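Local coordinates for chlamydomonas reinhardtii THB1 (Chlamydomonas reinhardtii, PDB 6CII), which binds one heme per subunit as a group I truncated (2-on-2) hemoglobin, here with cyanide bound, and probably binds oxygen, at residues G69-L72 and G73-H76; D8-Y11 and S12-G15; G84-H87 and H88-D91. All coordinates share one frame; numbering follows the deposited sequence.

Overall arrangement
All three contacts are N-terminal helix turns, each opened by a side chain that accepts from one backbone NH of the first turn, yet they sit in very different places. Interactions 1 and 3, both partly buried, belong to the heme pocket: residues 69-76 start helix 72-82 and supply the proximal ligand of the iron, while residues 84-91 start helix 87-103 and pack sulfur, methyl and ring against the porphyrin. The two touch where Met-85 CE lies 3.7 Å from His-76 CD2. Interaction 2, residues 8-15, is a surface contact about 14 Å from either of the others at the nearest atoms; its chemistry is that of a short helix capped at both ends, with an arginine turned back on the chain.

Interaction 1 (G69-L72 and G73-H76); sequences GRDL and GASH. With HEM (protoporphyrin IX containing Fe), chain B.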
# COMPACT_ATOMS: atom_id res chain seq x y z
N GLY A 69 7.50 6.94 9.16
CA GLY A 69 7.85 5.54 9.22
C GLY A 69 9.26 5.29 8.71
O GLY A 69 10.01 6.19 8.34
N ARG A 70 9.61 4.01 8.68
CA ARG A 70 10.91 3.59 8.21
C ARG A 70 10.98 3.65 6.68
O ARG A 70 9.98 3.38 6.00
CB ARG A 70 11.17 2.17 8.72
CG ARG A 70 12.46 1.53 8.30
CD ARG A 70 12.56 0.22 9.03
NE ARG A 70 13.77 -0.50 8.70
CZ ARG A 70 13.91 -1.80 8.88
NH1 ARG A 70 12.90 -2.51 9.39
NH2 ARG A 70 15.04 -2.40 8.57
N ASP A 71 12.14 4.05 6.16
CA ASP A 71 12.43 4.02 4.73
C ASP A 71 11.92 2.72 4.08
O ASP A 71 12.12 1.63 4.63
CB ASP A 71 13.96 4.14 4.57
CG ASP A 71 14.41 4.07 3.15
OD1 ASP A 71 14.39 5.13 2.48
OD2 ASP A 71 14.80 2.97 2.69
N LEU A 72 11.28 2.84 2.91
CA LEU A 72 10.69 1.67 2.25
C LEU A 72 11.74 0.65 1.83
O LEU A 72 11.54 -0.56 1.96
CB LEU A 72 9.88 2.08 1.01
CG LEU A 72 8.40 2.44 1.11
CD1 LEU A 72 7.81 2.35 -0.29
CD2 LEU A 72 7.66 1.53 2.07
N GLY A 73 12.85 1.12 1.25
CA GLY A 73 13.91 0.21 0.88
C GLY A 73 14.43 -0.56 2.07
O GLY A 73 14.59 -1.78 2.02
N ALA A 74 14.72 0.15 3.16
CA ALA A 74 15.27 -0.51 4.33
C ALA A 74 14.29 -1.52 4.89
O ALA A 74 14.68 -2.62 5.31
CB ALA A 74 15.64 0.53 5.39
N SER A 75 13.00 -1.17 4.88
CA SER A 75 11.97 -2.02 5.46
C SER A 75 11.81 -3.33 4.70
O SER A 75 11.35 -4.32 5.29
CB SER A 75 10.63 -1.28 5.48
OG SER A 75 10.72 -0.10 6.26
N HIS A 76 12.10 -3.36 3.40
CA HIS A 76 11.92 -4.59 2.62
C HIS A 76 13.23 -5.25 2.23
O HIS A 76 13.21 -6.33 1.62
CB HIS A 76 11.10 -4.30 1.34
CG HIS A 76 9.70 -3.82 1.61
ND1 HIS A 76 9.41 -2.50 1.87
CD2 HIS A 76 8.52 -4.48 1.65
CE1 HIS A 76 8.10 -2.37 2.07
NE2 HIS A 76 7.54 -3.56 1.94
CHA HEM B . 6.36 -3.72 5.56
CHB HEM B . 4.69 -0.67 2.12
CHC HEM B . 5.17 -4.28 -1.22
CHD HEM B . 5.89 -7.49 2.48
C1A HEM B . 5.90 -2.61 4.89
C2A HEM B . 5.66 -1.33 5.50
C3A HEM B . 5.19 -0.51 4.56
C4A HEM B . 5.10 -1.21 3.31
CMA HEM B . 4.77 0.98 4.69
CAA HEM B . 5.93 -1.03 6.99
CBA HEM B . 7.41 -0.64 7.11
CGA HEM B . 7.70 -0.15 8.50
O1A HEM B . 7.53 1.08 8.72
O2A HEM B . 8.06 -0.97 9.37
C1B HEM B . 4.67 -1.42 0.95
C2B HEM B . 4.18 -0.92 -0.31
C3B HEM B . 4.29 -1.88 -1.23
C4B HEM B . 4.87 -3.06 -0.60
CMB HEM B . 3.62 0.50 -0.52
CAB HEM B . 3.86 -1.68 -2.69
CBB HEM B . 3.51 -2.70 -3.48
C1C HEM B . 5.40 -5.43 -0.48
C2C HEM B . 5.58 -6.76 -1.02
C3C HEM B . 5.78 -7.62 -0.00
C4C HEM B . 5.71 -6.89 1.24
CMC HEM B . 5.57 -7.05 -2.54
CAC HEM B . 6.01 -9.16 -0.03
CBC HEM B . 5.23 -9.89 -0.80
C1D HEM B . 6.02 -6.69 3.61
C2D HEM B . 6.21 -7.24 4.92
C3D HEM B . 6.35 -6.23 5.80
C4D HEM B . 6.26 -4.99 5.06
CMD HEM B . 6.22 -8.76 5.23
CAD HEM B . 6.56 -6.37 7.31
CBD HEM B . 8.02 -6.74 7.59
CGD HEM B . 8.22 -6.91 9.08
O1D HEM B . 8.79 -7.96 9.49
O2D HEM B . 7.83 -6.00 9.85
NA HEM B . 5.55 -2.49 3.55
NB HEM B . 5.07 -2.74 0.74
NC HEM B . 5.52 -5.54 0.91
ND HEM B . 6.05 -5.30 3.73
FE HEM B . 5.56 -4.00 2.26
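His-76 and Leu-72 make the tight, buried half of this helix start. His-76 ND1 gives its hydrogen to Leu-72 O at 2.9 Å in a nearly straight bond (171°), the oxygen lying in the plane of the imidazole. The same oxygen also takes the backbone N of His-76, so one carbonyl holds the residue at two points and fixes the rotation of its ring. With CG anti to its own carbonyl carbon (chi1 -63°), the ring reaches the heme, and NE2 binds the iron at 2.1 Å. Hydrogen bonding at ND1 is likely to make the imidazole a somewhat stronger donor to the metal. Leu-72 runs alongside the histidine; its CD2 packs 3.7 Å from HEM CHB, an apolar branch suited to the porphyrin rim, and Ala-121 and Ile-125 of helix 108-126 cover it further. Ser-75 is also buried, and its hydroxyl is satisfied by Asp-71 O at 2.8 Å, coming from above the carbonyl plane, while Ser-75 N shares that acceptor.

The outer side is more exposed to solvent. Asp-71 is the N-cap, its short carboxylate able to reach back so that OD2 accepts from Ala-74 N at 2.9 Å through the anti lone pair. Arg-70 stretches its extended chain past Ser-75 and lays one guanidinium face over Ser-75 CA. Its end is held more loosely: NH2 nears Ala-74 O at a poor angle, without a hydrogen bond. Arg-70, like nearby Arg-78, belongs to the heme-binding site. This is the proximal heme site of a globin, where the axial histidine is steered by a carbonyl one turn earlier.

Interaction 2 (D8-Y11 and S12-G15); sequences DSLY and SRMG
Arg-13 NE donates to Asp-8 O at 2.8 Å, approaching from above the carbonyl plane although the oxygen lies near the plane of the guanidinium. A bend at chi3 (-74°) folds the arginine back over the start of its own helix, and NH2 goes on to a salt bridge with Glu-113 of helix 108-126. The short helix 10-13 is N-capped by Ser-9 and ends in a Schellman motif, where Gly-15 takes a positive phi (113°) that would jam a CB against the preceding carbonyl oxygen. Ser-9 OG accepts from Ser-12 N at 3.0 Å, a short hydroxyl being just long enough to reach. An alanine here would remove that acceptor and would probably leave Ser-12 N without its capping partner, fraying the first turn. Arg-13 N to Ser-9 O and Met-14 N to Leu-10 O are the regular helical bonds. Farther out, the flexible thioether of Met-14 settles beside Leu-10 in one of its two conformers, while Leu-10 itself packs on Ala-114 and Ile-117. The guanidinium passes one face over the leucine backbone, the two side chains crossing at about a right angle, and Arg-13 NH2 lies 3.3 Å from Leu-10 CA.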
# COMPACT_ATOMS: atom_id res chain seq x y z
N ASP A 8 -7.74 19.26 -1.71
CA ASP A 8 -7.41 19.04 -3.11
C ASP A 8 -6.41 17.91 -3.32
O ASP A 8 -6.18 17.52 -4.46
CB ASP A 8 -6.95 20.35 -3.73
CG ASP A 8 -8.09 21.37 -3.84
OD1 ASP A 8 -9.25 21.04 -3.46
OD2 ASP A 8 -7.83 22.50 -4.29
N SER A 9 -5.88 17.32 -2.24
CA SER A 9 -5.01 16.17 -2.40
C SER A 9 -5.79 14.97 -2.87
O SER A 9 -7.02 14.88 -2.73
CB SER A 9 -4.33 15.81 -1.08
OG SER A 9 -5.30 15.39 -0.13
N LEU A 10 -5.06 14.01 -3.44
CA LEU A 10 -5.66 12.75 -3.84
C LEU A 10 -6.32 12.08 -2.65
O LEU A 10 -7.45 11.62 -2.73
CB LEU A 10 -4.61 11.84 -4.45
CG LEU A 10 -5.06 10.40 -4.69
CD1 LEU A 10 -6.17 10.35 -5.76
CD2 LEU A 10 -3.87 9.50 -5.07
N TYR A 11 -5.59 12.04 -1.53
CA TYR A 11 -6.13 11.53 -0.27
C TYR A 11 -7.48 12.13 0.06
O TYR A 11 -8.44 11.40 0.31
CB TYR A 11 -5.13 11.86 0.82
CG TYR A 11 -5.53 11.47 2.22
CD1 TYR A 11 -6.00 12.45 3.12
CD2 TYR A 11 -5.39 10.17 2.67
CE1 TYR A 11 -6.32 12.10 4.43
CE2 TYR A 11 -5.70 9.81 3.98
CZ TYR A 11 -6.17 10.79 4.85
OH TYR A 11 -6.46 10.48 6.16
N SER A 12 -7.58 13.47 0.09
CA SER A 12 -8.86 14.08 0.43
C SER A 12 -9.92 13.76 -0.60
O SER A 12 -11.07 13.47 -0.24
CB SER A 12 -8.69 15.58 0.59
OG SER A 12 -7.81 15.80 1.67
N ARG A 13 -9.56 13.79 -1.89
CA ARG A 13 -10.53 13.58 -2.96
C ARG A 13 -11.08 12.16 -2.96
O ARG A 13 -12.22 11.93 -3.36
CB ARG A 13 -9.90 13.94 -4.29
CG ARG A 13 -9.67 15.47 -4.45
CD ARG A 13 -9.00 15.86 -5.78
NE ARG A 13 -7.58 15.54 -5.84
CZ ARG A 13 -7.06 14.64 -6.68
NH1 ARG A 13 -7.85 14.02 -7.54
NH2 ARG A 13 -5.76 14.39 -6.69
N MET A 14 -10.27 11.20 -2.53
CA MET A 14 -10.77 9.84 -2.53
C MET A 14 -11.59 9.52 -1.28
O MET A 14 -12.11 8.41 -1.17
CB MET A 14 -9.60 8.84 -2.69
CG MET A 14 -8.61 8.78 -1.54
SD MET A 14 -7.06 7.91 -1.98
CE MET A 14 -7.71 6.62 -3.07
N GLY A 15 -11.76 10.48 -0.37
CA GLY A 15 -12.54 10.25 0.82
C GLY A 15 -11.74 10.26 2.10
O GLY A 15 -12.31 10.00 3.17

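Interaction 3 (G84-H87 and H88-D91); sequences GMNH and HHFD. With HEM (protoporphyrin IX containing Fe), chain B.
Asn-86 and His-89 are brought together by two first torsions: CG of Asn-86 stands between its backbone N and carbonyl carbon (chi1 62°), turning the amide onto the helix start, while CG of His-89 is anti to its carbonyl carbon (chi1 -63°), turning the ring back. Asn-86 OD1 accepts from His-89 N at 3.0 Å, nearly along the C=O axis, and His-89 ND1 accepts from Asn-86 N at 3.0 Å, near the ring plane. The amide lies over a face of the imidazole with the planes only 5° apart, and Gly-84 O approaches the ring's edge at CE1. Asparagine offers a short acceptor and histidine an unprotonated nitrogen, as both bonds require. On the solvent side a water donates to His-87 O and Asp-91 OD1, bridging the first turn. On the heme side, the extended chain of Met-85 brings CE to 3.7 Å from HEM C2C, a flexible apolar end suited to the porphyrin. Phe-90 turns a ring face to the vinyl carbon, CE2 being 3.3 Å from HEM CBB. Reciprocal bonds between side chain and backbone define the capping box that opens helix 87-103 at the heme pocket of this globin.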
# COMPACT_ATOMS: atom_id res chain seq x y z
N GLY A 84 13.21 -14.11 -0.66
CA GLY A 84 12.72 -14.28 -2.01
C GLY A 84 11.64 -13.32 -2.44
O GLY A 84 10.93 -13.60 -3.42
N MET A 85 11.49 -12.18 -1.76
CA MET A 85 10.53 -11.18 -2.23
C MET A 85 10.98 -10.63 -3.58
O MET A 85 12.15 -10.28 -3.75
CB MET A 85 10.38 -10.03 -1.21
CG MET A 85 9.49 -8.86 -1.73
SD MET A 85 9.43 -7.51 -0.51
CE MET A 85 9.15 -6.15 -1.60
N ASN A 86 10.05 -10.52 -4.53
CA ASN A 86 10.47 -10.16 -5.88
C ASN A 86 9.45 -9.27 -6.56
O ASN A 86 8.40 -8.93 -6.02
CB ASN A 86 10.79 -11.43 -6.70
CG ASN A 86 9.61 -12.33 -6.89
OD1 ASN A 86 8.49 -11.87 -7.11
ND2 ASN A 86 9.85 -13.65 -6.85
N HIS A 87 9.80 -8.88 -7.79
CA HIS A 87 8.96 -7.95 -8.53
C HIS A 87 7.60 -8.53 -8.85
O HIS A 87 6.62 -7.79 -8.96
CB HIS A 87 9.69 -7.53 -9.81
CG HIS A 87 10.62 -6.38 -9.62
ND1 HIS A 87 11.74 -6.45 -8.81
CD2 HIS A 87 10.59 -5.13 -10.12
CE1 HIS A 87 12.37 -5.28 -8.84
NE2 HIS A 87 11.69 -4.46 -9.62
N HIS A 88 7.51 -9.85 -9.00
CA HIS A 88 6.20 -10.44 -9.25
C HIS A 88 5.30 -10.28 -8.03
O HIS A 88 4.11 -9.97 -8.17
CB HIS A 88 6.32 -11.91 -9.62
CG HIS A 88 5.00 -12.61 -9.80
ND1 HIS A 88 4.08 -12.22 -10.75
CD2 HIS A 88 4.44 -13.65 -9.13
CE1 HIS A 88 3.01 -13.00 -10.66
NE2 HIS A 88 3.22 -13.88 -9.70
N HIS A 89 5.86 -10.44 -6.82
CA HIS A 89 5.06 -10.18 -5.63
C HIS A 89 4.58 -8.75 -5.61
O HIS A 89 3.44 -8.47 -5.21
CB HIS A 89 5.85 -10.44 -4.35
CG HIS A 89 6.28 -11.86 -4.19
ND1 HIS A 89 7.60 -12.21 -4.01
CD2 HIS A 89 5.58 -13.01 -4.18
CE1 HIS A 89 7.69 -13.53 -3.92
NE2 HIS A 89 6.47 -14.04 -4.02
N PHE A 90 5.45 -7.81 -5.98
CA PHE A 90 5.02 -6.42 -6.07
C PHE A 90 3.82 -6.28 -6.98
O PHE A 90 2.84 -5.60 -6.62
CB PHE A 90 6.18 -5.55 -6.53
CG PHE A 90 5.86 -4.08 -6.55
CD1 PHE A 90 5.20 -3.52 -7.64
CD2 PHE A 90 6.23 -3.27 -5.50
CE1 PHE A 90 4.89 -2.17 -7.66
CE2 PHE A 90 5.94 -1.91 -5.52
CZ PHE A 90 5.27 -1.36 -6.59
N ASP A 91 3.82 -6.95 -8.14
CA ASP A 91 2.68 -6.85 -9.04
C ASP A 91 1.43 -7.44 -8.41
O ASP A 91 0.34 -6.88 -8.56
CB ASP A 91 2.96 -7.55 -10.37
CG ASP A 91 3.96 -6.82 -11.23
OD1 ASP A 91 4.15 -5.60 -11.08
OD2 ASP A 91 4.57 -7.50 -12.08
CHA HEM B . 6.36 -3.72 5.56
CHB HEM B . 4.69 -0.67 2.12
CHC HEM B . 5.17 -4.28 -1.22
CHD HEM B . 5.89 -7.49 2.48
C1A HEM B . 5.90 -2.61 4.89
C2A HEM B . 5.66 -1.33 5.50
C3A HEM B . 5.19 -0.51 4.56
C4A HEM B . 5.10 -1.21 3.31
CMA HEM B . 4.77 0.98 4.69
CAA HEM B . 5.93 -1.03 6.99
CBA HEM B . 7.41 -0.64 7.11
CGA HEM B . 7.70 -0.15 8.50
O1A HEM B . 7.53 1.08 8.72
O2A HEM B . 8.06 -0.97 9.37
C1B HEM B . 4.67 -1.42 0.95
C2B HEM B . 4.18 -0.92 -0.31
C3B HEM B . 4.29 -1.88 -1.23
C4B HEM B . 4.87 -3.06 -0.60
CMB HEM B . 3.62 0.50 -0.52
CAB HEM B . 3.86 -1.68 -2.69
CBB HEM B . 3.51 -2.70 -3.48
C1C HEM B . 5.40 -5.43 -0.48
C2C HEM B . 5.58 -6.76 -1.02
C3C HEM B . 5.78 -7.62 -0.00
C4C HEM B . 5.71 -6.89 1.24
CMC HEM B . 5.57 -7.05 -2.54
CAC HEM B . 6.01 -9.16 -0.03
CBC HEM B . 5.23 -9.89 -0.80
C1D HEM B . 6.02 -6.69 3.61
C2D HEM B . 6.21 -7.24 4.92
C3D HEM B . 6.35 -6.23 5.80
C4D HEM B . 6.26 -4.99 5.06
CMD HEM B . 6.22 -8.76 5.23
CAD HEM B . 6.56 -6.37 7.31
CBD HEM B . 8.02 -6.74 7.59
CGD HEM B . 8.22 -6.91 9.08
O1D HEM B . 8.79 -7.96 9.49
O2D HEM B . 7.83 -6.00 9.85
NA HEM B . 5.55 -2.49 3.55
NB HEM B . 5.07 -2.74 0.74
NC HEM B . 5.52 -5.54 0.91
ND HEM B . 6.05 -5.30 3.73
FE HEM B . 5.56 -4.00 2.26
O HOH W 1 7.01 -5.17 -10.49